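Long-range contact in ethanolamine kinase Pv091845 (PDB 2QG7), which probably phosphorylates ethanolamine, the first step in making phosphatidylethanolamine from it: residues D[150-164]-D[212-226]. Residues are numbered along the deposited sequence; the frame is centred on the assembly and turned at random.
Sequences NREREKKISCILYNK and IKLNENLYKELQVTQ
Arg153 grips the side-chain oxygen of Gln226 side-on, through two nitrogens. Arg153 NE and NH1 both donate hydrogen bonds to Gln226 OE1, the NH1 bond being 2.9 Å long. The oxygen sits in the guanidinium plane, while the amide of Gln226 is turned 48° from that plane. The arginine chain leaves with CG anti to the backbone N (chi1 -172°), then bends twice, at chi2 and chi3, to turn the NE and NH1 edge to the amide oxygen. Asn150, the N-cap residue of helix 151-163, donates from ND2 to Thr225 O at 2.8 Å, reaching this carbonyl from above its plane.

Apolar packing runs from Leu222 in the middle to Ile212 at the far end. Leu222 CD2 packs against Ile157 CD1 at 3.8 Å and against Arg153 CG. Ile160 meets Leu218 with CD1 and Ile212 with CG2. Lys164 lends the aliphatic base of its chain, where Ile212 CD1 rests on Lys164 CB at 3.7 Å. Beyond the segments, Ile157 and Ile212 touch Leu292, and Leu222 touches Pro357.

At one margin the Lys156 chain crosses Glu221, with a long salt bridge from Lys156 NZ to Glu221 OE2 at 4.0 Å. One water accepts from both Lys164 NZ and Lys213 N.

The two helices run nearly antiparallel, at 162°. The contact joins helix 151-163, consistent with the αC position of the protein-kinase-like fold of the choline/ethanolamine kinase family, to helix 216-226.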
loop_
_atom_site.group_PDB
_atom_site.type_symbol
_atom_site.label_atom_id
_atom_site.label_comp_id
_atom_site.label_asym_id
_atom_site.label_seq_id
_atom_site.Cartn_x
_atom_site.Cartn_y
_atom_site.Cartn_z
ATOM N N ASN D 150 -15.559 23.805 -1.693
ATOM C CA ASN D 150 -16.280 25.068 -1.555
ATOM C C ASN D 150 -17.194 25.250 -2.778
ATOM O O ASN D 150 -16.723 25.587 -3.875
ATOM C CB ASN D 150 -15.272 26.214 -1.444
ATOM C CG ASN D 150 -15.860 27.469 -0.844
ATOM O OD1 ASN D 150 -17.035 27.811 -1.104
ATOM N ND2 ASN D 150 -15.018 28.194 -0.052
ATOM N N ARG D 151 -18.490 25.007 -2.575
ATOM C CA ARG D 151 -19.484 24.923 -3.656
ATOM C C ARG D 151 -19.730 26.249 -4.352
ATOM O O ARG D 151 -20.000 26.277 -5.552
ATOM C CB ARG D 151 -20.814 24.374 -3.124
ATOM C CG ARG D 151 -20.733 22.958 -2.534
ATOM C CD ARG D 151 -20.544 21.893 -3.619
ATOM N NE ARG D 151 -20.285 20.561 -3.062
ATOM C CZ ARG D 151 -19.756 19.542 -3.749
ATOM N NH1 ARG D 151 -19.558 18.368 -3.143
ATOM N NH2 ARG D 151 -19.416 19.694 -5.040
ATOM N N GLU D 152 -19.639 27.335 -3.582
ATOM C CA GLU D 152 -19.831 28.697 -4.068
ATOM C C GLU D 152 -18.659 29.145 -4.934
ATOM O O GLU D 152 -18.830 29.851 -5.924
ATOM C CB GLU D 152 -20.021 29.667 -2.894
ATOM C CG GLU D 152 -21.177 29.304 -1.940
ATOM C CD GLU D 152 -20.700 28.546 -0.675
ATOM O OE1 GLU D 152 -19.635 28.906 -0.099
ATOM O OE2 GLU D 152 -21.405 27.596 -0.235
ATOM N N ARG D 153 -17.464 28.712 -4.552
ATOM C CA ARG D 153 -16.262 28.906 -5.359
ATOM C C ARG D 153 -16.250 27.976 -6.598
ATOM O O ARG D 153 -15.828 28.390 -7.686
ATOM C CB ARG D 153 -15.027 28.731 -4.470
ATOM C CG ARG D 153 -13.689 29.092 -5.090
ATOM C CD ARG D 153 -13.086 27.868 -5.764
ATOM N NE ARG D 153 -12.572 26.888 -4.792
ATOM C CZ ARG D 153 -12.593 25.562 -4.991
ATOM N NH1 ARG D 153 -12.072 24.766 -4.054
ATOM N NH2 ARG D 153 -13.151 25.027 -6.126
ATOM N N GLU D 154 -16.731 26.741 -6.443
ATOM C CA GLU D 154 -16.807 25.812 -7.562
ATOM C C GLU D 154 -17.751 26.307 -8.660
ATOM O O GLU D 154 -17.537 26.044 -9.847
ATOM C CB GLU D 154 -17.227 24.420 -7.095
ATOM C CG GLU D 154 -16.904 23.358 -8.122
ATOM C CD GLU D 154 -17.755 22.106 -8.021
ATOM O OE1 GLU D 154 -17.655 21.272 -8.966
ATOM O OE2 GLU D 154 -18.514 21.937 -7.022
ATOM N N LYS D 155 -18.789 27.033 -8.227
ATOM C CA LYS D 155 -19.852 27.559 -9.076
ATOM C C LYS D 155 -19.339 28.691 -9.973
ATOM O O LYS D 155 -19.646 28.738 -11.178
ATOM C CB LYS D 155 -21.016 28.029 -8.199
ATOM C CG LYS D 155 -22.342 28.169 -8.940
ATOM C CD LYS D 155 -23.514 28.445 -8.015
ATOM C CE LYS D 155 -23.544 29.919 -7.628
ATOM N NZ LYS D 155 -24.708 30.287 -6.743
ATOM N N LYS D 156 -18.538 29.572 -9.385
ATOM C CA LYS D 156 -17.904 30.673 -10.096
ATOM C C LYS D 156 -16.898 30.214 -11.154
ATOM O O LYS D 156 -16.936 30.698 -12.303
ATOM C CB LYS D 156 -17.232 31.603 -9.102
ATOM C CG LYS D 156 -18.201 32.320 -8.177
ATOM C CD LYS D 156 -17.487 33.351 -7.277
ATOM C CE LYS D 156 -18.455 33.985 -6.287
ATOM N NZ LYS D 156 -19.420 34.874 -7.004
ATOM N N ILE D 157 -16.008 29.293 -10.752
ATOM C CA ILE D 157 -15.029 28.657 -11.630
ATOM C C ILE D 157 -15.694 27.978 -12.827
ATOM O O ILE D 157 -15.203 28.080 -13.958
ATOM C CB ILE D 157 -14.147 27.605 -10.829
ATOM C CG1 ILE D 157 -13.383 28.269 -9.684
ATOM C CG2 ILE D 157 -13.190 26.845 -11.741
ATOM C CD1 ILE D 157 -12.279 29.182 -10.123
ATOM N N SER D 158 -16.796 27.279 -12.558
ATOM C CA SER D 158 -17.571 26.512 -13.547
ATOM C C SER D 158 -18.031 27.315 -14.745
ATOM O O SER D 158 -17.963 26.838 -15.880
ATOM C CB SER D 158 -18.816 25.933 -12.876
ATOM O OG SER D 158 -18.437 24.806 -12.094
ATOM N N CYS D 159 -18.500 28.535 -14.490
ATOM C CA CYS D 159 -18.979 29.381 -15.581
ATOM C C CYS D 159 -17.825 30.007 -16.355
ATOM O O CYS D 159 -17.892 30.058 -17.584
ATOM C CB CYS D 159 -20.001 30.444 -15.108
ATOM S SG CYS D 159 -19.259 31.848 -14.190
ATOM N N ILE D 160 -16.774 30.453 -15.646
ATOM C CA ILE D 160 -15.518 30.828 -16.311
ATOM C C ILE D 160 -15.045 29.737 -17.305
ATOM O O ILE D 160 -14.739 30.015 -18.454
ATOM C CB ILE D 160 -14.392 31.169 -15.283
ATOM C CG1 ILE D 160 -14.797 32.350 -14.370
ATOM C CG2 ILE D 160 -13.087 31.489 -15.995
ATOM C CD1 ILE D 160 -13.955 32.489 -13.052
ATOM N N LEU D 161 -15.023 28.484 -16.859
ATOM C CA LEU D 161 -14.535 27.379 -17.678
ATOM C C LEU D 161 -15.414 27.082 -18.890
ATOM O O LEU D 161 -14.915 26.718 -19.943
ATOM C CB LEU D 161 -14.385 26.117 -16.814
ATOM C CG LEU D 161 -13.469 26.117 -15.584
ATOM C CD1 LEU D 161 -13.948 25.086 -14.579
ATOM C CD2 LEU D 161 -12.029 25.916 -15.969
ATOM N N TYR D 162 -16.723 27.185 -18.701
ATOM C CA TYR D 162 -17.708 27.008 -19.754
ATOM C C TYR D 162 -17.622 28.125 -20.828
ATOM O O TYR D 162 -17.671 27.874 -22.049
ATOM C CB TYR D 162 -19.110 26.954 -19.134
ATOM C CG TYR D 162 -20.205 27.010 -20.175
ATOM C CD1 TYR D 162 -20.428 25.920 -21.023
ATOM C CD2 TYR D 162 -20.981 28.176 -20.360
ATOM C CE1 TYR D 162 -21.392 25.966 -22.014
ATOM C CE2 TYR D 162 -21.959 28.228 -21.348
ATOM C CZ TYR D 162 -22.155 27.109 -22.160
ATOM O OH TYR D 162 -23.119 27.099 -23.131
ATOM N N ASN D 163 -17.492 29.362 -20.362
ATOM C CA ASN D 163 -17.313 30.516 -21.234
ATOM C C ASN D 163 -15.989 30.486 -21.984
ATOM O O ASN D 163 -15.885 31.042 -23.085
ATOM C CB ASN D 163 -17.444 31.806 -20.414
ATOM C CG ASN D 163 -18.862 32.003 -19.866
ATOM O OD1 ASN D 163 -19.861 31.586 -20.496
ATOM N ND2 ASN D 163 -18.961 32.638 -18.697
ATOM N N LYS D 164 -14.986 29.828 -21.388
ATOM C CA LYS D 164 -13.675 29.655 -22.007
ATOM C C LYS D 164 -13.560 28.318 -22.736
ATOM O O LYS D 164 -12.508 27.973 -23.278
ATOM C CB LYS D 164 -12.574 29.815 -20.963
ATOM C CG LYS D 164 -12.545 31.166 -20.262
ATOM C CD LYS D 164 -12.150 32.293 -21.220
ATOM C CE LYS D 164 -12.541 33.693 -20.629
ATOM N NZ LYS D 164 -11.992 34.793 -21.536
ATOM N N ILE D 212 -6.173 30.932 -19.414
ATOM C CA ILE D 212 -7.295 31.722 -18.939
ATOM C C ILE D 212 -6.807 32.820 -18.002
ATOM O O ILE D 212 -6.232 32.543 -16.944
ATOM C CB ILE D 212 -8.382 30.837 -18.262
ATOM C CG1 ILE D 212 -8.939 29.824 -19.255
ATOM C CG2 ILE D 212 -9.513 31.658 -17.725
ATOM C CD1 ILE D 212 -9.892 28.870 -18.623
ATOM N N LYS D 213 -7.056 34.067 -18.408
ATOM C CA LYS D 213 -6.650 35.242 -17.649
ATOM C C LYS D 213 -7.463 35.421 -16.387
ATOM O O LYS D 213 -8.697 35.223 -16.380
ATOM C CB LYS D 213 -6.716 36.507 -18.518
ATOM C CG LYS D 213 -5.612 36.572 -19.585
ATOM C CD LYS D 213 -5.753 37.825 -20.438
ATOM C CE LYS D 213 -4.937 37.692 -21.755
ATOM N NZ LYS D 213 -4.995 39.008 -22.472
ATOM N N LEU D 214 -6.748 35.807 -15.319
ATOM C CA LEU D 214 -7.380 35.994 -14.012
ATOM C C LEU D 214 -7.265 37.440 -13.599
ATOM O O LEU D 214 -6.196 37.900 -13.163
ATOM C CB LEU D 214 -6.775 35.056 -12.940
ATOM C CG LEU D 214 -6.939 33.531 -13.141
ATOM C CD1 LEU D 214 -6.244 32.759 -11.987
ATOM C CD2 LEU D 214 -8.438 33.138 -13.219
ATOM N N ASN D 215 -8.383 38.154 -13.752
ATOM C CA ASN D 215 -8.418 39.593 -13.491
ATOM C C ASN D 215 -8.846 39.873 -12.055
ATOM O O ASN D 215 -9.264 38.959 -11.345
ATOM C CB ASN D 215 -9.344 40.303 -14.488
ATOM C CG ASN D 215 -10.632 39.553 -14.718
ATOM O OD1 ASN D 215 -11.673 39.875 -14.111
ATOM N ND2 ASN D 215 -10.572 38.533 -15.594
ATOM N N GLU D 216 -8.757 41.146 -11.660
ATOM C CA GLU D 216 -8.901 41.579 -10.267
ATOM C C GLU D 216 -10.257 41.333 -9.646
ATOM O O GLU D 216 -10.362 41.167 -8.426
ATOM C CB GLU D 216 -8.545 43.065 -10.121
ATOM C CG GLU D 216 -7.065 43.402 -10.414
ATOM C CD GLU D 216 -6.078 42.534 -9.611
ATOM O OE1 GLU D 216 -6.441 42.057 -8.450
ATOM O OE2 GLU D 216 -4.934 42.340 -10.147
ATOM N N ASN D 217 -11.295 41.321 -10.479
ATOM C CA ASN D 217 -12.662 41.241 -9.972
ATOM C C ASN D 217 -13.114 39.821 -9.654
ATOM O O ASN D 217 -13.753 39.583 -8.615
ATOM C CB ASN D 217 -13.636 41.917 -10.936
ATOM C CG ASN D 217 -13.487 43.426 -10.948
ATOM O OD1 ASN D 217 -12.955 44.021 -10.001
ATOM N ND2 ASN D 217 -13.958 44.057 -12.026
ATOM N N LEU D 218 -12.794 38.888 -10.552
ATOM C CA LEU D 218 -13.082 37.466 -10.307
ATOM C C LEU D 218 -12.136 36.880 -9.268
ATOM O O LEU D 218 -12.511 35.960 -8.546
ATOM C CB LEU D 218 -13.078 36.629 -11.601
ATOM C CG LEU D 218 -11.880 36.598 -12.552
ATOM C CD1 LEU D 218 -10.788 35.619 -12.082
ATOM C CD2 LEU D 218 -12.419 36.210 -13.936
ATOM N N TYR D 219 -10.928 37.437 -9.187
ATOM C CA TYR D 219 -9.951 37.006 -8.211
ATOM C C TYR D 219 -10.407 37.363 -6.812
ATOM O O TYR D 219 -10.156 36.605 -5.879
ATOM C CB TYR D 219 -8.595 37.641 -8.476
ATOM C CG TYR D 219 -7.458 36.657 -8.440
ATOM C CD1 TYR D 219 -6.650 36.476 -9.552
ATOM C CD2 TYR D 219 -7.200 35.891 -7.307
ATOM C CE1 TYR D 219 -5.611 35.572 -9.534
ATOM C CE2 TYR D 219 -6.163 34.983 -7.284
ATOM C CZ TYR D 219 -5.378 34.832 -8.401
ATOM O OH TYR D 219 -4.345 33.945 -8.410
ATOM N N LYS D 220 -11.069 38.511 -6.675
ATOM C CA LYS D 220 -11.609 38.963 -5.394
ATOM C C LYS D 220 -12.799 38.091 -4.980
ATOM O O LYS D 220 -12.959 37.761 -3.795
ATOM C CB LYS D 220 -12.012 40.450 -5.477
ATOM C CG LYS D 220 -12.448 41.108 -4.143
ATOM C CD LYS D 220 -11.261 41.685 -3.345
ATOM C CE LYS D 220 -11.628 41.928 -1.850
ATOM N NZ LYS D 220 -11.627 40.664 -1.003
ATOM N N GLU D 221 -13.621 37.719 -5.966
ATOM C CA GLU D 221 -14.796 36.857 -5.751
ATOM C C GLU D 221 -14.400 35.488 -5.216
ATOM O O GLU D 221 -15.124 34.894 -4.424
ATOM C CB GLU D 221 -15.577 36.661 -7.049
ATOM C CG GLU D 221 -16.407 37.842 -7.479
ATOM C CD GLU D 221 -17.248 37.544 -8.716
ATOM O OE1 GLU D 221 -16.868 36.645 -9.524
ATOM O OE2 GLU D 221 -18.295 38.214 -8.879
ATOM N N LEU D 222 -13.250 34.999 -5.671
ATOM C CA LEU D 222 -12.715 33.702 -5.256
ATOM C C LEU D 222 -12.048 33.774 -3.880
ATOM O O LEU D 222 -12.156 32.824 -3.085
ATOM C CB LEU D 222 -11.739 33.168 -6.309
ATOM C CG LEU D 222 -12.295 32.988 -7.722
ATOM C CD1 LEU D 222 -11.169 32.686 -8.694
ATOM C CD2 LEU D 222 -13.373 31.915 -7.765
ATOM N N GLN D 223 -11.366 34.904 -3.619
ATOM C CA GLN D 223 -10.757 35.188 -2.310
ATOM C C GLN D 223 -11.793 35.268 -1.179
ATOM O O GLN D 223 -11.557 34.726 -0.100
ATOM C CB GLN D 223 -9.953 36.495 -2.349
ATOM C CG GLN D 223 -8.592 36.421 -3.037
ATOM C CD GLN D 223 -7.970 37.808 -3.248
ATOM O OE1 GLN D 223 -8.546 38.853 -2.782
ATOM N NE2 GLN D 223 -6.794 37.825 -3.957
ATOM N N VAL D 224 -12.927 35.939 -1.425
ATOM C CA VAL D 224 -13.970 36.101 -0.391
ATOM C C VAL D 224 -14.719 34.802 -0.022
ATOM O O VAL D 224 -15.184 34.668 1.115
ATOM C CB VAL D 224 -14.997 37.278 -0.696
ATOM C CG1 VAL D 224 -14.275 38.642 -0.777
ATOM C CG2 VAL D 224 -15.824 37.006 -1.960
ATOM N N THR D 225 -14.845 33.861 -0.975
ATOM C CA THR D 225 -15.556 32.587 -0.718
ATOM C C THR D 225 -14.727 31.609 0.126
ATOM O O THR D 225 -15.280 30.856 0.931
ATOM C CB THR D 225 -16.038 31.868 -2.021
ATOM O OG1 THR D 225 -14.951 31.760 -2.963
ATOM C CG2 THR D 225 -17.217 32.609 -2.653
ATOM N N GLN D 226 -13.404 31.643 -0.058
ATOM C CA GLN D 226 -12.481 30.704 0.590
ATOM C C GLN D 226 -11.669 31.295 1.750
ATOM O O GLN D 226 -11.124 30.540 2.567
ATOM C CB GLN D 226 -11.529 30.099 -0.450
ATOM C CG GLN D 226 -12.101 28.893 -1.202
ATOM C CD GLN D 226 -11.025 27.902 -1.648
ATOM O OE1 GLN D 226 -11.216 27.175 -2.687
ATOM N NE2 GLN D 226 -9.883 27.871 -0.860
HETATM O O HOH W 1 -9.002 34.680 -20.818
#